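Chorismatase (Streptomyces hygroscopicus, PDB 4BPS) hydrolyses chorismate to a dihydroxycyclohexadiene carboxylic acid and pyruvate, a step in the biosynthesis of the immunosuppressants FK506 and FK520. Local coordinates at residues A[261-266]-A[335-340]; A[299-304]-A[331-336]. All coordinates share one frame; numbering follows the deposited sequence.

Contact 1. Residues A[261-266]-A[335-340]; sequences GQCEVA and LLVEIE. With 3EB (3-(2-carboxyethyl)benzoic acid), chain B.
Helix 259-274 packs here, through Gln262, Cys263 and Ala266, against the start of strand 337-343, a buried helix-on-sheet contact on the side of the strand turned away from the ligand. Over these short segments the axes run nearly parallel, 24° apart and 8.0 Å at closest approach. The polar end is carried by Gln262, whose long chain, extended beyond CG, crosses Leu336 at about a right angle. Its OE1 accepts the backbone N-H of Leu336 at 2.8 Å, tilted a little from the amide plane, and also a proton from a water that donates its other one to Val337 O at 2.7 Å. Its NE2 gives hydrogen bonds to Asp334 O and His255 O, which should fix the amide's rotation. Replacing Gln262 by alanine is likely to leave the Leu336 N-H, and the carbonyls of Asp334 and His255, without their side-chain partner.

Further along, small and branched apolar groups suit the closeness of helix and strand. Val337 lays CG1 against the helix backbone, 3.6 Å from Cys263 N, while the CD1 end of Ile339 presses on Ala266 CB at 3.4 Å, tight for two carbons; alanine's single methyl suits a place where the isoleucine comes so near. Glu338, the proton acceptor, points the other way, bringing OE2 to 3.2 Å from CA of the bound 3-(2-carboxyethyl)benzoic acid. The strand itself pairs with strands 239-249 and 296-300, and helix 306-314 touches both Cys263 and Val337.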
# COMPACT_ATOMS: atom_id res chain seq x y z
N GLY A 261 -15.22 -16.88 -2.18
CA GLY A 261 -15.55 -16.57 -0.80
C GLY A 261 -14.56 -15.61 -0.15
O GLY A 261 -14.95 -14.65 0.53
N GLN A 262 -13.26 -15.81 -0.39
CA GLN A 262 -12.27 -14.87 0.13
C GLN A 262 -12.48 -13.48 -0.44
O GLN A 262 -12.35 -12.49 0.28
CB GLN A 262 -10.83 -15.32 -0.11
CG GLN A 262 -10.44 -16.54 0.73
CD GLN A 262 -8.95 -16.78 0.72
OE1 GLN A 262 -8.15 -15.97 0.26
NE2 GLN A 262 -8.56 -17.92 1.24
N CYS A 263 -12.79 -13.39 -1.74
CA CYS A 263 -12.97 -12.08 -2.36
C CYS A 263 -14.22 -11.39 -1.76
O CYS A 263 -14.19 -10.18 -1.48
CB CYS A 263 -13.11 -12.26 -3.86
SG CYS A 263 -13.05 -10.69 -4.79
N GLU A 264 -15.30 -12.16 -1.56
CA GLU A 264 -16.51 -11.59 -0.95
C GLU A 264 -16.22 -11.07 0.46
O GLU A 264 -16.69 -9.98 0.83
CB GLU A 264 -17.63 -12.62 -0.94
CG GLU A 264 -18.15 -13.01 -2.32
CD GLU A 264 -19.06 -11.98 -2.98
OE1 GLU A 264 -19.28 -10.90 -2.42
OE2 GLU A 264 -19.55 -12.25 -4.10
N VAL A 265 -15.48 -11.83 1.27
CA VAL A 265 -15.15 -11.38 2.61
C VAL A 265 -14.19 -10.19 2.60
O VAL A 265 -14.31 -9.28 3.41
CB VAL A 265 -14.61 -12.54 3.48
CG1 VAL A 265 -14.08 -12.03 4.81
CG2 VAL A 265 -15.74 -13.55 3.71
N ALA A 266 -13.23 -10.18 1.67
CA ALA A 266 -12.34 -9.03 1.53
C ALA A 266 -13.16 -7.77 1.26
O ALA A 266 -12.94 -6.72 1.86
CB ALA A 266 -11.32 -9.27 0.42
N LEU A 335 -3.91 -17.18 1.54
CA LEU A 335 -4.69 -16.06 1.03
C LEU A 335 -4.56 -16.04 -0.48
O LEU A 335 -3.45 -16.15 -1.03
CB LEU A 335 -4.25 -14.74 1.66
CG LEU A 335 -4.51 -14.65 3.17
CD1 LEU A 335 -3.86 -13.40 3.74
CD2 LEU A 335 -6.02 -14.69 3.50
N LEU A 336 -5.70 -15.88 -1.15
CA LEU A 336 -5.80 -16.06 -2.58
C LEU A 336 -6.07 -14.78 -3.35
O LEU A 336 -5.97 -14.75 -4.59
CB LEU A 336 -6.94 -17.05 -2.87
CG LEU A 336 -6.82 -18.39 -2.14
CD1 LEU A 336 -8.07 -19.23 -2.35
CD2 LEU A 336 -5.58 -19.14 -2.59
N VAL A 337 -6.47 -13.73 -2.63
CA VAL A 337 -6.89 -12.47 -3.24
C VAL A 337 -6.85 -11.38 -2.20
O VAL A 337 -7.10 -11.64 -1.01
CB VAL A 337 -8.33 -12.61 -3.82
CG1 VAL A 337 -9.36 -13.08 -2.76
CG2 VAL A 337 -8.79 -11.30 -4.50
N GLU A 338 -6.51 -10.15 -2.61
CA GLU A 338 -6.66 -9.00 -1.74
C GLU A 338 -7.02 -7.79 -2.59
O GLU A 338 -6.72 -7.75 -3.79
CB GLU A 338 -5.37 -8.64 -1.02
CG GLU A 338 -5.02 -9.56 0.09
CD GLU A 338 -3.84 -9.04 0.87
OE1 GLU A 338 -3.00 -8.31 0.26
OE2 GLU A 338 -3.71 -9.34 2.06
N ILE A 339 -7.64 -6.79 -1.96
CA ILE A 339 -8.07 -5.59 -2.64
C ILE A 339 -7.67 -4.37 -1.81
O ILE A 339 -7.91 -4.35 -0.60
CB ILE A 339 -9.59 -5.58 -2.85
CG1 ILE A 339 -10.06 -6.88 -3.52
CG2 ILE A 339 -10.02 -4.37 -3.68
CD1 ILE A 339 -10.80 -7.80 -2.62
N GLU A 340 -7.08 -3.36 -2.46
CA GLU A 340 -6.85 -2.07 -1.85
C GLU A 340 -7.56 -1.01 -2.70
O GLU A 340 -7.93 -1.24 -3.85
CB GLU A 340 -5.34 -1.74 -1.77
CG GLU A 340 -4.67 -1.59 -3.12
CD GLU A 340 -3.20 -1.23 -3.00
OE1 GLU A 340 -2.42 -2.05 -2.47
OE2 GLU A 340 -2.81 -0.11 -3.45
C 3EB B . -3.67 -9.27 6.68
O 3EB B . -2.85 -9.54 7.57
CA 3EB B . -3.43 -9.61 5.24
OAB 3EB B . 2.32 -6.69 6.05
OAD 3EB B . 2.01 -4.64 5.27
CAE 3EB B . -2.46 -6.81 4.52
CAF 3EB B . -2.04 -5.49 4.49
CAG 3EB B . -1.57 -7.84 4.83
CAH 3EB B . -0.72 -5.17 4.77
CAL 3EB B . 1.60 -5.84 5.49
CAM 3EB B . -0.25 -7.50 5.12
CAN 3EB B . 0.18 -6.17 5.11
OXT 3EB B . -4.81 -8.72 6.94
C2 3EB B . -1.98 -9.30 4.80
O HOH W 1 -7.93 -13.25 0.98

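Contact 2. Residues A[299-304]-A[331-336]; sequences YVRRRE and AREDLL
The guanidinium of Arg301 has the backbone carbonyl of Glu333 over one face, its oxygen 3.0 Å above the plane and offset toward the rim, while Leu335 O and a water lie at its edge, in the plane. The edge contact is the directed one: Arg301 NE donates to Leu335 O at 2.9 Å and 167°, with NH2 adding a weak bond to the same oxygen. Glu333 O is comparably near NE but badly angled, so it lies over the cation without accepting a hydrogen bond from NE. Arg332 O approaches obliquely, 2.9 Å from Arg301 NH2.

The arginine reaches this turn because CG is anti to the backbone N (chi1 174°) and the chain stays extended until it bends at chi3. Glu333 crosses it at about a right angle, the carboxylate and guanidinium planes 48° apart. Glu333 OE1 stands 3.5 Å from Arg301 NH1, well out of the guanidinium plane, which makes the salt bridge one of charge alone; a water accepting from NH1 and donating to OE2 supplies the directed link. Asn145 OD1 takes a further bond from NH2.

Nearer the strand, Arg301 N donates almost straight to Leu336 O at 3.0 Å, from above the carbonyl plane. That oxygen also accepts from a water held by Arg302 N, while the CD2 methyl of Leu336 rests near Arg301 CD.

The carbonyls of Arg332, Glu333 and Leu335, from the type I turn between Arg332 and Leu335, thus gather round one cation. Arginine suits the place because NE and NH2 can turn to Leu335 O in the plane while the flat cation lies against Glu333 O, and the positive charge is likely to polarise these carbonyls and favour an ionised Glu333.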
# COMPACT_ATOMS: atom_id res chain seq x y z
N TYR A 299 -5.18 -7.98 -6.12
CA TYR A 299 -4.08 -8.92 -6.26
C TYR A 299 -4.62 -10.32 -6.19
O TYR A 299 -5.39 -10.63 -5.27
CB TYR A 299 -3.10 -8.71 -5.12
CG TYR A 299 -2.60 -7.29 -4.94
CD1 TYR A 299 -1.64 -6.74 -5.79
CD2 TYR A 299 -3.05 -6.49 -3.87
CE1 TYR A 299 -1.14 -5.45 -5.58
CE2 TYR A 299 -2.57 -5.20 -3.66
CZ TYR A 299 -1.60 -4.69 -4.52
OH TYR A 299 -1.06 -3.45 -4.34
N VAL A 300 -4.25 -11.16 -7.16
CA VAL A 300 -4.82 -12.50 -7.28
C VAL A 300 -3.70 -13.51 -7.44
O VAL A 300 -2.85 -13.38 -8.33
CB VAL A 300 -5.77 -12.60 -8.50
CG1 VAL A 300 -6.41 -13.97 -8.57
CG2 VAL A 300 -6.86 -11.50 -8.43
N ARG A 301 -3.69 -14.53 -6.57
CA ARG A 301 -2.58 -15.48 -6.53
C ARG A 301 -2.48 -16.35 -7.79
O ARG A 301 -1.37 -16.56 -8.30
CB ARG A 301 -2.71 -16.36 -5.29
CG ARG A 301 -1.68 -17.50 -5.22
CD ARG A 301 -1.80 -18.27 -3.91
NE ARG A 301 -1.50 -17.44 -2.75
CZ ARG A 301 -0.27 -17.19 -2.30
NH1 ARG A 301 0.80 -17.73 -2.88
NH2 ARG A 301 -0.11 -16.35 -1.28
N ARG A 302 -3.60 -16.92 -8.22
CA ARG A 302 -3.61 -17.87 -9.34
C ARG A 302 -4.14 -17.24 -10.62
O ARG A 302 -5.19 -16.60 -10.62
CB ARG A 302 -4.51 -19.07 -9.04
CG ARG A 302 -4.13 -19.82 -7.77
CD ARG A 302 -4.73 -21.23 -7.79
NE ARG A 302 -6.18 -21.20 -8.03
CZ ARG A 302 -6.95 -22.26 -8.27
NH1 ARG A 302 -6.42 -23.49 -8.32
NH2 ARG A 302 -8.26 -22.11 -8.49
N ARG A 303 -3.42 -17.43 -11.73
CA ARG A 303 -3.88 -16.93 -13.02
C ARG A 303 -5.29 -17.41 -13.32
O ARG A 303 -6.12 -16.67 -13.82
CB ARG A 303 -2.88 -17.35 -14.11
CG ARG A 303 -3.30 -17.16 -15.54
CD ARG A 303 -3.67 -15.75 -15.83
NE ARG A 303 -2.55 -14.84 -15.64
CZ ARG A 303 -2.67 -13.52 -15.65
NH1 ARG A 303 -3.88 -12.96 -15.83
NH2 ARG A 303 -1.59 -12.74 -15.51
N GLU A 304 -5.58 -18.68 -13.00
CA GLU A 304 -6.87 -19.26 -13.32
C GLU A 304 -8.01 -18.66 -12.49
O GLU A 304 -9.16 -18.93 -12.78
CB GLU A 304 -6.83 -20.79 -13.15
CG GLU A 304 -6.61 -21.26 -11.70
CD GLU A 304 -5.86 -22.60 -11.59
OE1 GLU A 304 -6.43 -23.63 -11.99
OE2 GLU A 304 -4.71 -22.64 -11.10
N ALA A 331 0.51 -12.23 1.28
CA ALA A 331 1.39 -12.39 2.44
C ALA A 331 1.33 -13.76 3.10
O ALA A 331 2.34 -14.17 3.68
CB ALA A 331 1.07 -11.32 3.48
N ARG A 332 0.16 -14.42 3.09
CA ARG A 332 0.05 -15.82 3.53
C ARG A 332 -0.23 -16.69 2.33
O ARG A 332 -1.04 -16.31 1.47
CB ARG A 332 -1.12 -16.05 4.49
CG ARG A 332 -1.10 -15.19 5.71
CD ARG A 332 -2.34 -15.41 6.53
NE ARG A 332 -2.34 -14.52 7.68
CZ ARG A 332 -3.36 -14.40 8.52
NH1 ARG A 332 -4.52 -15.06 8.33
NH2 ARG A 332 -3.24 -13.57 9.54
N GLU A 333 0.39 -17.87 2.28
CA GLU A 333 0.16 -18.82 1.19
C GLU A 333 -1.34 -19.11 1.01
O GLU A 333 -1.79 -19.22 -0.14
CB GLU A 333 0.93 -20.13 1.41
CG GLU A 333 0.73 -21.19 0.30
CD GLU A 333 1.47 -20.87 -1.00
OE1 GLU A 333 2.48 -20.11 -0.99
OE2 GLU A 333 1.03 -21.37 -2.06
N ASP A 334 -2.09 -19.21 2.11
CA ASP A 334 -3.51 -19.55 1.99
C ASP A 334 -4.45 -18.39 1.67
O ASP A 334 -5.66 -18.61 1.52
CB ASP A 334 -4.02 -20.36 3.20
CG ASP A 334 -4.02 -19.58 4.50
OD1 ASP A 334 -3.90 -18.34 4.51
OD2 ASP A 334 -4.23 -20.25 5.55
N LEU A 335 -3.91 -17.18 1.54
CA LEU A 335 -4.69 -16.06 1.03
C LEU A 335 -4.56 -16.04 -0.48
O LEU A 335 -3.45 -16.15 -1.03
CB LEU A 335 -4.25 -14.74 1.66
CG LEU A 335 -4.51 -14.65 3.17
CD1 LEU A 335 -3.86 -13.40 3.74
CD2 LEU A 335 -6.02 -14.69 3.50
N LEU A 336 -5.70 -15.88 -1.15
CA LEU A 336 -5.80 -16.06 -2.58
C LEU A 336 -6.07 -14.78 -3.35
O LEU A 336 -5.97 -14.75 -4.59
CB LEU A 336 -6.94 -17.05 -2.87
CG LEU A 336 -6.82 -18.39 -2.14
CD1 LEU A 336 -8.07 -19.23 -2.35
CD2 LEU A 336 -5.58 -19.14 -2.59
O HOH W 2 0.79 -20.07 -4.83
O HOH W 3 -5.89 -16.90 -6.53

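Contacts 1 and 2, centred 9 Å apart, share Leu335 and Leu336 and hold that short piece of chain from two directions: in contact 1 the helix takes the Leu336 N-H, and in contact 2 Arg301 takes the carbonyls of both leucines. Beyond it strands 337-343 and 296-300 run antiparallel, with Glu338 O 2.8 Å from Tyr299 N and Glu340 OE1 2.7 Å from Tyr299 OH, both probable hydrogen bonds. The catalytic Glu338 comes two residues after Leu336, whose N-H and carbonyl are both bonded. Ala331, earlier in the loop of contact 2, touches the ligand, and the nearest atoms of the Leu335 side chain and the ligand are about 4 Å apart.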